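Local structure of meta cleavage compound hydrolase (Janthinobacterium, 1J1I) at residues 23-28 against 94-98; 121-126 against 217-221; 70-74 against 90-95. The protein catalyses the hydrolytic cleavage of a carbon-carbon bond in the meta-cleavage compound of carbazole degradation, very probably yielding anthranilate. One frame throughout, in Å; residues are numbered along the deposited sequence.

Interaction 1 of 3, residues 23-28 against 94-98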
ATOM      1  N   ALA A  23      -2.657  -4.079 -34.229  1.00 20.41           N
ATOM      2  CA  ALA A  23      -1.527  -4.517 -33.413  1.00 20.87           C
ATOM      3  C   ALA A  23      -0.879  -5.756 -34.012  1.00 20.23           C
ATOM      4  O   ALA A  23      -1.241  -6.886 -33.681  1.00 20.81           O
ATOM      5  CB  ALA A  23      -1.983  -4.790 -31.964  1.00 20.80           C
ATOM      6  N   GLY A  24       0.073  -5.527 -34.914  1.00 18.93           N
ATOM      7  CA  GLY A  24       0.774  -6.621 -35.558  1.00 21.44           C
ATOM      8  C   GLY A  24      -0.120  -7.623 -36.266  1.00 21.90           C
ATOM      9  O   GLY A  24       0.202  -8.807 -36.325  1.00 23.74           O
ATOM     10  N   GLY A  25      -1.244  -7.159 -36.800  1.00 21.11           N
ATOM     11  CA  GLY A  25      -2.140  -8.064 -37.496  1.00 23.66           C
ATOM     12  C   GLY A  25      -3.447  -8.294 -36.770  1.00 24.20           C
ATOM     13  O   GLY A  25      -4.402  -8.801 -37.354  1.00 24.47           O
ATOM     14  N   VAL A  26      -3.494  -7.931 -35.494  1.00 20.18           N
ATOM     15  CA  VAL A  26      -4.714  -8.095 -34.710  1.00 21.12           C
ATOM     16  C   VAL A  26      -5.342  -6.731 -34.420  1.00 20.53           C
ATOM     17  O   VAL A  26      -4.784  -5.938 -33.657  1.00 22.20           O
ATOM     18  CB  VAL A  26      -4.428  -8.816 -33.360  1.00 21.81           C
ATOM     19  CG1 VAL A  26      -5.725  -8.967 -32.557  1.00 19.05           C
ATOM     20  CG2 VAL A  26      -3.815 -10.190 -33.619  1.00 23.02           C
ATOM     21  N   GLU A  27      -6.485  -6.441 -35.044  1.00 19.21           N
ATOM     22  CA  GLU A  27      -7.162  -5.169 -34.798  1.00 19.29           C
ATOM     23  C   GLU A  27      -7.472  -5.169 -33.310  1.00 21.72           C
ATOM     24  O   GLU A  27      -7.991  -6.153 -32.781  1.00 22.65           O
ATOM     25  CB  GLU A  27      -8.477  -5.052 -35.582  1.00 21.68           C
ATOM     26  CG  GLU A  27      -8.446  -4.145 -36.821  1.00 38.42           C
ATOM     27  CD  GLU A  27      -7.502  -2.954 -36.693  1.00 25.10           C
ATOM     28  OE1 GLU A  27      -6.326  -3.114 -37.050  1.00 35.14           O
ATOM     29  OE2 GLU A  27      -7.930  -1.870 -36.236  1.00 30.02           O
ATOM     30  N   THR A  28      -7.172  -4.060 -32.643  1.00 20.57           N
ATOM     31  CA  THR A  28      -7.367  -3.969 -31.203  1.00 19.22           C
ATOM     32  C   THR A  28      -8.153  -2.736 -30.794  1.00 17.11           C
ATOM     33  O   THR A  28      -7.930  -1.644 -31.314  1.00 21.85           O
ATOM     34  CB  THR A  28      -5.995  -3.954 -30.494  1.00 21.91           C
ATOM     35  OG1 THR A  28      -5.216  -5.063 -30.960  1.00 24.58           O
ATOM     36  CG2 THR A  28      -6.161  -4.056 -28.983  1.00 25.55           C
ATOM     37  N   HIS A  94       0.483 -10.277 -28.130  1.00 21.10           N
ATOM     38  CA  HIS A  94      -0.492  -9.277 -28.538  1.00 21.98           C
ATOM     39  C   HIS A  94      -0.261  -7.954 -27.817  1.00 22.32           C
ATOM     40  O   HIS A  94      -0.244  -6.897 -28.446  1.00 19.13           O
ATOM     41  CB  HIS A  94      -1.925  -9.756 -28.273  1.00 19.82           C
ATOM     42  CG  HIS A  94      -2.956  -8.690 -28.483  1.00 19.65           C
ATOM     43  ND1 HIS A  94      -3.712  -8.171 -27.455  1.00 18.82           N
ATOM     44  CD2 HIS A  94      -3.330  -8.018 -29.599  1.00 17.80           C
ATOM     45  CE1 HIS A  94      -4.508  -7.228 -27.926  1.00 20.54           C
ATOM     46  NE2 HIS A  94      -4.296  -7.115 -29.226  1.00 22.30           N
ATOM     47  N   LEU A  95      -0.090  -8.012 -26.499  1.00 23.74           N
ATOM     48  CA  LEU A  95       0.139  -6.801 -25.721  1.00 18.93           C
ATOM     49  C   LEU A  95       1.422  -6.128 -26.206  1.00 17.29           C
ATOM     50  O   LEU A  95       1.491  -4.902 -26.316  1.00 16.52           O
ATOM     51  CB  LEU A  95       0.226  -7.134 -24.229  1.00 18.24           C
ATOM     52  CG  LEU A  95       0.572  -5.992 -23.266  1.00 18.00           C
ATOM     53  CD1 LEU A  95      -0.398  -4.831 -23.473  1.00 18.77           C
ATOM     54  CD2 LEU A  95       0.494  -6.498 -21.821  1.00 19.01           C
ATOM     55  N   HIS A  96       2.435  -6.935 -26.503  1.00 19.42           N
ATOM     56  CA  HIS A  96       3.701  -6.413 -27.009  1.00 18.33           C
ATOM     57  C   HIS A  96       3.460  -5.652 -28.313  1.00 18.73           C
ATOM     58  O   HIS A  96       3.942  -4.530 -28.487  1.00 19.44           O
ATOM     59  CB  HIS A  96       4.689  -7.567 -27.242  1.00 19.82           C
ATOM     60  CG  HIS A  96       5.821  -7.228 -28.168  1.00 23.84           C
ATOM     61  ND1 HIS A  96       5.680  -7.216 -29.539  1.00 24.07           N
ATOM     62  CD2 HIS A  96       7.110  -6.894 -27.919  1.00 24.69           C
ATOM     63  CE1 HIS A  96       6.836  -6.895 -30.096  1.00 26.23           C
ATOM     64  NE2 HIS A  96       7.720  -6.694 -29.136  1.00 25.33           N
ATOM     65  N   ASP A  97       2.705  -6.266 -29.219  1.00 18.10           N
ATOM     66  CA  ASP A  97       2.403  -5.662 -30.510  1.00 20.48           C
ATOM     67  C   ASP A  97       1.556  -4.395 -30.365  1.00 22.29           C
ATOM     68  O   ASP A  97       1.766  -3.416 -31.082  1.00 20.81           O
ATOM     69  CB  ASP A  97       1.698  -6.679 -31.428  1.00 19.31           C
ATOM     70  CG  ASP A  97       2.582  -7.881 -31.774  1.00 21.76           C
ATOM     71  OD1 ASP A  97       3.806  -7.822 -31.547  1.00 19.83           O
ATOM     72  OD2 ASP A  97       2.057  -8.889 -32.288  1.00 20.89           O
ATOM     73  N   PHE A  98       0.607  -4.405 -29.431  1.00 20.23           N
ATOM     74  CA  PHE A  98      -0.235  -3.234 -29.205  1.00 19.54           C
ATOM     75  C   PHE A  98       0.629  -2.064 -28.747  1.00 19.73           C
ATOM     76  O   PHE A  98       0.507  -0.955 -29.259  1.00 21.13           O
ATOM     77  CB  PHE A  98      -1.301  -3.530 -28.147  1.00 20.51           C
ATOM     78  CG  PHE A  98      -2.126  -2.329 -27.763  1.00 19.36           C
ATOM     79  CD1 PHE A  98      -1.874  -1.649 -26.576  1.00 19.63           C
ATOM     80  CD2 PHE A  98      -3.156  -1.878 -28.589  1.00 17.81           C
ATOM     81  CE1 PHE A  98      -2.634  -0.534 -26.207  1.00 22.88           C
ATOM     82  CE2 PHE A  98      -3.924  -0.763 -28.236  1.00 22.07           C
ATOM     83  CZ  PHE A  98      -3.662  -0.089 -27.036  1.00 19.93           C
TER
HETATM   84  O   HOH W   1      -0.594  -9.344 -32.269  1.00 24.30           O
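The beta hairpin that joins strands 17-23 and 26-33 at the margin of the sheet rests on helix 88-101, with A23, V26 and T28 meeting H94, D97 and F98. H94 NE2 donates to T28 OG1 over 2.8 Å, and the hydroxyl lies in the ring plane, 9° out of it. T28 OG1 in turn donates to V26 O at 2.9 Å, arriving above the carbonyl plane, while A23 N reaches the same oxygen from its opposite face. The threonine hydroxyl, accepting from the helix and donating to the hairpin backbone, ties the two together. The connection is a type I' turn from A23 to V26, whose G24 and G25 both have positive phi. A23 CB, at the start of the turn, lies 3.6 Å from F98 CA, against the helix backbone. The V26 and H94 side chains cross at about a right angle, with V26 CG1, anti to its own amide nitrogen (chi1 180°), 3.9 Å from H94 CD2. T28 CG2 extends to the F98 ring, 3.7 Å from F98 CD2. At the turn end, a water donates to both A23 O and D97 OD2, while the other carboxylate oxygen, D97 OD1, accepts from H96 ND1 at 2.8 Å.

Interaction 2 of 3, residues 121-126 against 217-221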
ATOM      1  N   LEU A 121       2.552  -9.028 -16.648  1.00 19.12           N
ATOM      2  CA  LEU A 121       3.726  -9.614 -16.012  1.00 16.63           C
ATOM      3  C   LEU A 121       4.591 -10.280 -17.079  1.00 20.10           C
ATOM      4  O   LEU A 121       5.814 -10.131 -17.083  1.00 18.42           O
ATOM      5  CB  LEU A 121       3.293 -10.640 -14.951  1.00 15.57           C
ATOM      6  CG  LEU A 121       4.358 -11.152 -13.967  1.00 18.88           C
ATOM      7  CD1 LEU A 121       3.680 -11.824 -12.780  1.00 19.66           C
ATOM      8  CD2 LEU A 121       5.304 -12.124 -14.660  1.00 19.93           C
ATOM      9  N   GLY A 122       3.948 -11.005 -17.989  1.00 19.77           N
ATOM     10  CA  GLY A 122       4.674 -11.671 -19.056  1.00 19.46           C
ATOM     11  C   GLY A 122       5.459 -10.689 -19.910  1.00 19.18           C
ATOM     12  O   GLY A 122       6.631 -10.923 -20.230  1.00 19.73           O
ATOM     13  N   VAL A 123       4.818  -9.588 -20.287  1.00 16.63           N
ATOM     14  CA  VAL A 123       5.474  -8.564 -21.097  1.00 17.71           C
ATOM     15  C   VAL A 123       6.615  -7.922 -20.298  1.00 20.21           C
ATOM     16  O   VAL A 123       7.653  -7.559 -20.853  1.00 17.79           O
ATOM     17  CB  VAL A 123       4.466  -7.460 -21.532  1.00 18.54           C
ATOM     18  CG1 VAL A 123       5.213  -6.263 -22.105  1.00 22.84           C
ATOM     19  CG2 VAL A 123       3.506  -8.023 -22.584  1.00 19.73           C
ATOM     20  N   SER A 124       6.420  -7.793 -18.990  1.00 18.69           N
ATOM     21  CA  SER A 124       7.439  -7.198 -18.132  1.00 19.34           C
ATOM     22  C   SER A 124       8.693  -8.054 -18.015  1.00 20.34           C
ATOM     23  O   SER A 124       9.747  -7.562 -17.609  1.00 20.70           O
ATOM     24  CB  SER A 124       6.863  -6.913 -16.747  1.00 19.00           C
ATOM     25  OG  SER A 124       5.862  -5.912 -16.842  1.00 19.83           O
ATOM     26  N   VAL A 125       8.587  -9.337 -18.361  1.00 17.95           N
ATOM     27  CA  VAL A 125       9.749 -10.211 -18.311  1.00 21.92           C
ATOM     28  C   VAL A 125      10.363 -10.383 -19.706  1.00 22.90           C
ATOM     29  O   VAL A 125      11.581 -10.280 -19.871  1.00 23.73           O
ATOM     30  CB  VAL A 125       9.399 -11.599 -17.735  1.00 21.80           C
ATOM     31  CG1 VAL A 125      10.594 -12.557 -17.908  1.00 17.49           C
ATOM     32  CG2 VAL A 125       9.042 -11.462 -16.252  1.00 21.44           C
ATOM     33  N   LEU A 126       9.520 -10.643 -20.703  1.00 24.27           N
ATOM     34  CA  LEU A 126       9.987 -10.833 -22.077  1.00 24.30           C
ATOM     35  C   LEU A 126      10.349  -9.552 -22.823  1.00 22.37           C
ATOM     36  O   LEU A 126      11.219  -9.568 -23.696  1.00 19.86           O
ATOM     37  CB  LEU A 126       8.937 -11.580 -22.908  1.00 27.04           C
ATOM     38  CG  LEU A 126       8.828 -13.104 -22.800  1.00 34.01           C
ATOM     39  CD1 LEU A 126       8.408 -13.507 -21.415  1.00 30.97           C
ATOM     40  CD2 LEU A 126       7.815 -13.602 -23.822  1.00 32.63           C
ATOM     41  N   PHE A 217      10.052 -17.666 -13.038  1.00 20.14           N
ATOM     42  CA  PHE A 217       9.729 -16.699 -14.083  1.00 18.95           C
ATOM     43  C   PHE A 217       9.349 -15.376 -13.421  1.00 16.83           C
ATOM     44  O   PHE A 217       9.786 -14.304 -13.840  1.00 18.20           O
ATOM     45  CB  PHE A 217       8.549 -17.204 -14.922  1.00 17.70           C
ATOM     46  CG  PHE A 217       8.177 -16.301 -16.067  1.00 21.31           C
ATOM     47  CD1 PHE A 217       8.924 -16.309 -17.248  1.00 28.91           C
ATOM     48  CD2 PHE A 217       7.066 -15.464 -15.983  1.00 18.53           C
ATOM     49  CE1 PHE A 217       8.566 -15.500 -18.332  1.00 23.92           C
ATOM     50  CE2 PHE A 217       6.698 -14.652 -17.062  1.00 22.25           C
ATOM     51  CZ  PHE A 217       7.451 -14.672 -18.239  1.00 24.88           C
ATOM     52  N   ILE A 218       8.529 -15.468 -12.379  1.00 17.82           N
ATOM     53  CA  ILE A 218       8.071 -14.292 -11.644  1.00 20.29           C
ATOM     54  C   ILE A 218       9.237 -13.522 -11.008  1.00 15.86           C
ATOM     55  O   ILE A 218       9.211 -12.294 -10.911  1.00 19.71           O
ATOM     56  CB  ILE A 218       7.029 -14.723 -10.571  1.00 18.19           C
ATOM     57  CG1 ILE A 218       5.821 -15.337 -11.281  1.00 20.75           C
ATOM     58  CG2 ILE A 218       6.610 -13.532  -9.705  1.00 18.11           C
ATOM     59  CD1 ILE A 218       4.779 -15.923 -10.363  1.00 27.05           C
ATOM     60  N   ARG A 219      10.270 -14.250 -10.602  1.00 15.97           N
ATOM     61  CA  ARG A 219      11.446 -13.651  -9.983  1.00 19.26           C
ATOM     62  C   ARG A 219      12.226 -12.796 -10.991  1.00 20.76           C
ATOM     63  O   ARG A 219      13.117 -12.034 -10.608  1.00 19.00           O
ATOM     64  CB  ARG A 219      12.346 -14.756  -9.424  1.00 26.59           C
ATOM     65  CG  ARG A 219      13.227 -14.330  -8.261  1.00 37.30           C
ATOM     66  CD  ARG A 219      14.170 -15.451  -7.856  1.00 38.28           C
ATOM     67  NE  ARG A 219      13.483 -16.605  -7.279  1.00 36.41           N
ATOM     68  CZ  ARG A 219      12.973 -16.641  -6.049  1.00 41.60           C
ATOM     69  NH1 ARG A 219      13.065 -15.583  -5.250  1.00 41.63           N
ATOM     70  NH2 ARG A 219      12.383 -17.745  -5.611  1.00 47.43           N
ATOM     71  N   LYS A 220      11.882 -12.932 -12.271  1.00 23.38           N
ATOM     72  CA  LYS A 220      12.529 -12.178 -13.350  1.00 22.29           C
ATOM     73  C   LYS A 220      11.940 -10.780 -13.538  1.00 20.14           C
ATOM     74  O   LYS A 220      12.449  -9.991 -14.337  1.00 16.69           O
ATOM     75  CB  LYS A 220      12.413 -12.931 -14.680  1.00 24.10           C
ATOM     76  CG  LYS A 220      13.597 -13.811 -15.037  1.00 35.48           C
ATOM     77  CD  LYS A 220      13.765 -14.915 -14.047  1.00 36.14           C
ATOM     78  CE  LYS A 220      14.720 -15.983 -14.541  1.00 23.15           C
ATOM     79  NZ  LYS A 220      14.805 -17.009 -13.480  1.00 21.42           N
ATOM     80  N   VAL A 221      10.854 -10.475 -12.833  1.00 16.61           N
ATOM     81  CA  VAL A 221      10.263  -9.145 -12.950  1.00 19.93           C
ATOM     82  C   VAL A 221      11.218  -8.178 -12.248  1.00 20.20           C
ATOM     83  O   VAL A 221      11.398  -8.254 -11.037  1.00 18.09           O
ATOM     84  CB  VAL A 221       8.873  -9.078 -12.280  1.00 18.34           C
ATOM     85  CG1 VAL A 221       8.328  -7.659 -12.367  1.00 19.22           C
ATOM     86  CG2 VAL A 221       7.916 -10.057 -12.966  1.00 18.78           C
TER
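F217 enters the last turns of helix 114-126 as a knob into a hole made by L121, G122, V125 and L126. This helix begins at S114, the probable nucleophile of the alpha/beta hydrolase fold, and segment 217-221 runs from helix 215-218 into the type I turn I218-V221 that leads toward strand 225-230. The tight part is wholly apolar. V125 CG2 lies over one face of the F217 ring, offset toward its rim, while V125 CG1 comes within 3.6 Å of F217 CE1. At the ring edge, in its plane, L126 CD1 approaches F217 CZ to 3.5 Å, although L126 as a whole is exposed; the edge also passes G122 CA, 4.1 Å from F217 CE2. With CG anti to the backbone N (chi1 -177°), the phenylalanine is carried across to the helix. L121 runs past it in the opposite direction, and its CD2 touches both F217 CE2 and V221 CG2. Deeper in, I218 makes a looser contact with L121, and both also pack on F244 of helix 238-247.

The solvent side is slacker and rests on K220. This exposed lysine contributes its root alone: K220 CB touches V125 CG1 at 3.7 Å, after which the chain bends at chi2 (63°) and leads away, its NZ bonding to E216 O. Y213 adds a second aromatic ring beside F217. Toward buried V221, the V125 and V221 side chains cross at about a right angle, V125 CG2 meeting V221 CG2 at 3.7 Å.

Interaction 3 of 3, residues 70-74 against 90-95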
ATOM      1  N   ALA A  70      -6.899   1.918 -22.008  1.00 20.96           N
ATOM      2  CA  ALA A  70      -7.486   0.658 -21.558  1.00 17.20           C
ATOM      3  C   ALA A  70      -7.665  -0.241 -22.782  1.00 20.49           C
ATOM      4  O   ALA A  70      -8.535  -0.000 -23.616  1.00 22.89           O
ATOM      5  CB  ALA A  70      -8.834   0.917 -20.881  1.00 18.12           C
ATOM      6  N   MET A  71      -6.837  -1.281 -22.868  1.00 19.30           N
ATOM      7  CA  MET A  71      -6.829  -2.207 -24.005  1.00 20.70           C
ATOM      8  C   MET A  71      -7.575  -3.524 -23.805  1.00 21.67           C
ATOM      9  O   MET A  71      -7.425  -4.172 -22.776  1.00 19.87           O
ATOM     10  CB  MET A  71      -5.374  -2.533 -24.367  1.00 20.25           C
ATOM     11  CG  MET A  71      -5.182  -3.479 -25.557  1.00 17.88           C
ATOM     12  SD  MET A  71      -3.582  -4.362 -25.496  1.00 21.60           S
ATOM     13  CE  MET A  71      -4.080  -5.859 -24.594  1.00 19.89           C
ATOM     14  N   ASP A  72      -8.368  -3.919 -24.802  1.00 18.97           N
ATOM     15  CA  ASP A  72      -9.067  -5.201 -24.742  1.00 16.45           C
ATOM     16  C   ASP A  72      -8.073  -6.262 -25.200  1.00 20.73           C
ATOM     17  O   ASP A  72      -7.453  -6.125 -26.261  1.00 21.32           O
ATOM     18  CB  ASP A  72     -10.278  -5.224 -25.684  1.00 21.40           C
ATOM     19  CG  ASP A  72     -11.506  -4.572 -25.082  1.00 22.30           C
ATOM     20  OD1 ASP A  72     -11.433  -4.076 -23.932  1.00 23.61           O
ATOM     21  OD2 ASP A  72     -12.547  -4.562 -25.772  1.00 24.29           O
ATOM     22  N   MET A  73      -7.903  -7.312 -24.402  1.00 19.50           N
ATOM     23  CA  MET A  73      -6.984  -8.376 -24.769  1.00 18.60           C
ATOM     24  C   MET A  73      -7.477  -9.173 -25.970  1.00 23.23           C
ATOM     25  O   MET A  73      -8.660  -9.154 -26.314  1.00 17.18           O
ATOM     26  CB  MET A  73      -6.782  -9.351 -23.606  1.00 20.02           C
ATOM     27  CG  MET A  73      -5.990  -8.791 -22.426  1.00 18.48           C
ATOM     28  SD  MET A  73      -5.641 -10.076 -21.212  1.00 23.39           S
ATOM     29  CE  MET A  73      -7.214 -10.152 -20.355  1.00 17.58           C
ATOM     30  N   LEU A  74      -6.543  -9.873 -26.595  1.00 22.98           N
ATOM     31  CA  LEU A  74      -6.821 -10.737 -27.733  1.00 26.42           C
ATOM     32  C   LEU A  74      -7.985 -11.658 -27.370  1.00 26.06           C
ATOM     33  O   LEU A  74      -7.942 -12.343 -26.346  1.00 23.46           O
ATOM     34  CB  LEU A  74      -5.578 -11.579 -28.030  1.00 25.55           C
ATOM     35  CG  LEU A  74      -5.635 -12.691 -29.079  1.00 25.31           C
ATOM     36  CD1 LEU A  74      -5.814 -12.097 -30.469  1.00 23.06           C
ATOM     37  CD2 LEU A  74      -4.338 -13.495 -28.999  1.00 25.81           C
ATOM     38  N   ARG A  90       0.351 -16.109 -26.639  1.00 22.84           N
ATOM     39  CA  ARG A  90      -0.299 -15.297 -27.664  1.00 25.78           C
ATOM     40  C   ARG A  90      -0.812 -13.965 -27.102  1.00 25.63           C
ATOM     41  O   ARG A  90      -0.735 -12.934 -27.772  1.00 22.47           O
ATOM     42  CB  ARG A  90      -1.447 -16.089 -28.300  1.00 28.94           C
ATOM     43  CG  ARG A  90      -1.775 -15.686 -29.724  1.00 41.37           C
ATOM     44  CD  ARG A  90      -0.530 -15.698 -30.605  1.00 46.98           C
ATOM     45  NE  ARG A  90      -0.861 -15.566 -32.019  1.00 53.38           N
ATOM     46  CZ  ARG A  90      -1.400 -16.537 -32.750  1.00 55.37           C
ATOM     47  NH1 ARG A  90      -1.667 -17.715 -32.199  1.00 60.19           N
ATOM     48  NH2 ARG A  90      -1.674 -16.331 -34.030  1.00 56.35           N
ATOM     49  N   ARG A  91      -1.334 -13.979 -25.878  1.00 18.81           N
ATOM     50  CA  ARG A  91      -1.812 -12.740 -25.266  1.00 16.73           C
ATOM     51  C   ARG A  91      -0.631 -11.819 -24.953  1.00 16.51           C
ATOM     52  O   ARG A  91      -0.729 -10.598 -25.097  1.00 19.40           O
ATOM     53  CB  ARG A  91      -2.599 -13.025 -23.982  1.00 20.33           C
ATOM     54  CG  ARG A  91      -4.053 -13.443 -24.200  1.00 20.28           C
ATOM     55  CD  ARG A  91      -4.773 -13.646 -22.863  1.00 17.22           C
ATOM     56  NE  ARG A  91      -4.271 -14.823 -22.158  1.00 22.84           N
ATOM     57  CZ  ARG A  91      -4.645 -16.071 -22.424  1.00 22.39           C
ATOM     58  NH1 ARG A  91      -5.535 -16.309 -23.379  1.00 23.98           N
ATOM     59  NH2 ARG A  91      -4.119 -17.084 -21.749  1.00 25.55           N
ATOM     60  N   ILE A  92       0.481 -12.402 -24.525  1.00 18.02           N
ATOM     61  CA  ILE A  92       1.671 -11.611 -24.222  1.00 19.53           C
ATOM     62  C   ILE A  92       2.166 -10.933 -25.499  1.00 21.86           C
ATOM     63  O   ILE A  92       2.444  -9.730 -25.510  1.00 19.87           O
ATOM     64  CB  ILE A  92       2.798 -12.495 -23.637  1.00 18.20           C
ATOM     65  CG1 ILE A  92       2.388 -12.987 -22.242  1.00 18.60           C
ATOM     66  CG2 ILE A  92       4.111 -11.703 -23.574  1.00 20.89           C
ATOM     67  CD1 ILE A  92       3.323 -14.024 -21.649  1.00 21.61           C
ATOM     68  N   ARG A  93       2.266 -11.710 -26.576  1.00 23.57           N
ATOM     69  CA  ARG A  93       2.719 -11.176 -27.856  1.00 20.45           C
ATOM     70  C   ARG A  93       1.784 -10.067 -28.317  1.00 20.64           C
ATOM     71  O   ARG A  93       2.230  -9.039 -28.833  1.00 17.64           O
ATOM     72  CB  ARG A  93       2.752 -12.272 -28.924  1.00 27.64           C
ATOM     73  CG  ARG A  93       3.272 -11.788 -30.276  1.00 35.14           C
ATOM     74  CD  ARG A  93       2.863 -12.731 -31.396  1.00 47.64           C
ATOM     75  NE  ARG A  93       3.252 -14.112 -31.125  1.00 47.77           N
ATOM     76  CZ  ARG A  93       2.908 -15.148 -31.884  1.00 54.50           C
ATOM     77  NH1 ARG A  93       3.308 -16.371 -31.559  1.00 52.32           N
ATOM     78  NH2 ARG A  93       2.162 -14.963 -32.966  1.00 48.57           N
ATOM     79  N   HIS A  94       0.483 -10.277 -28.130  1.00 21.10           N
ATOM     80  CA  HIS A  94      -0.492  -9.277 -28.538  1.00 21.98           C
ATOM     81  C   HIS A  94      -0.261  -7.954 -27.817  1.00 22.32           C
ATOM     82  O   HIS A  94      -0.244  -6.897 -28.446  1.00 19.13           O
ATOM     83  CB  HIS A  94      -1.925  -9.756 -28.273  1.00 19.82           C
ATOM     84  CG  HIS A  94      -2.956  -8.690 -28.483  1.00 19.65           C
ATOM     85  ND1 HIS A  94      -3.712  -8.171 -27.455  1.00 18.82           N
ATOM     86  CD2 HIS A  94      -3.330  -8.018 -29.599  1.00 17.80           C
ATOM     87  CE1 HIS A  94      -4.508  -7.228 -27.926  1.00 20.54           C
ATOM     88  NE2 HIS A  94      -4.296  -7.115 -29.226  1.00 22.30           N
ATOM     89  N   LEU A  95      -0.090  -8.012 -26.499  1.00 23.74           N
ATOM     90  CA  LEU A  95       0.139  -6.801 -25.721  1.00 18.93           C
ATOM     91  C   LEU A  95       1.422  -6.128 -26.206  1.00 17.29           C
ATOM     92  O   LEU A  95       1.491  -4.902 -26.316  1.00 16.52           O
ATOM     93  CB  LEU A  95       0.226  -7.134 -24.229  1.00 18.24           C
ATOM     94  CG  LEU A  95       0.572  -5.992 -23.266  1.00 18.00           C
ATOM     95  CD1 LEU A  95      -0.398  -4.831 -23.473  1.00 18.77           C
ATOM     96  CD2 LEU A  95       0.494  -6.498 -21.821  1.00 19.01           C
TER
HETATM   97  O   HOH W   2      -7.444 -14.783 -24.939  1.00 19.83           O
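M71, at the end of strand 67-71, reaches toward H94 and L95 of helix 88-101, the first of the contacts by which the end of this strand of the alpha/beta hydrolase fold and the loop after it pack on the helix. Its thioether bends at chi3 (91°), bringing M71 CE to 3.6 Å from H94 CE1. The sulfur-aromatic approach is oblique, with M71 SD 4.6 Å from the ring centroid of H94, and the same sulfur touches L95 CD1 at 3.8 Å. The D72 side chain leaves the backbone away from the helix, and its carboxylate is held by R29, S51 and the backbone N of K78. D72 O, hydrogen-bonded to T79 OG1, also lies at the H94 ring edge, near the ring plane and 3.6 Å from H94 CE1. M73 follows with a lighter contact, its SD 4.0 Å from R91 CD. L74 closes the segment and is the most extensively buried by the helix. Its CB stands over one face of the imidazole, a CH-pi contact with L74 CB 4.2 Å from the H94 centroid and 26° off the normal. The branch continues to R90, where L74 CD2 packs 3.4 Å from R90 CG. A water donates to L74 O and accepts from R91 NH1 in the guanidinium plane, while R91 NE is bonded to Q88. Around this buried contact, M73 also packs on M115 and T119 of helix 114-126, near S114, the probable catalytic serine; L95 touches I42 of strand 38-42, and L74 meets V26 of strand 26-33.

In the fold
Interactions 1 and 3 are neighbours, their centres 7 Å apart: both use helix 88-101, share H94 and L95, and reach adjacent strands of one sheet, 26-33 and 67-71. They also touch directly, F98 CG lying 3.4 Å from M71 SD. Interaction 2 is farther off, 19 Å from interaction 1 and 15 Å from interaction 3, and comes later along the chain, after both have closed. It joins them through helix-to-helix packing, where V123 CG2 is 3.5 Å from L95 CD2. Helices 88-101 and 114-126, packed on each other, thereby connect the N-terminal hairpin, the loop after strand 67-71 and the turn before strand 225-230; the second helix begins at S114, the probable nucleophile.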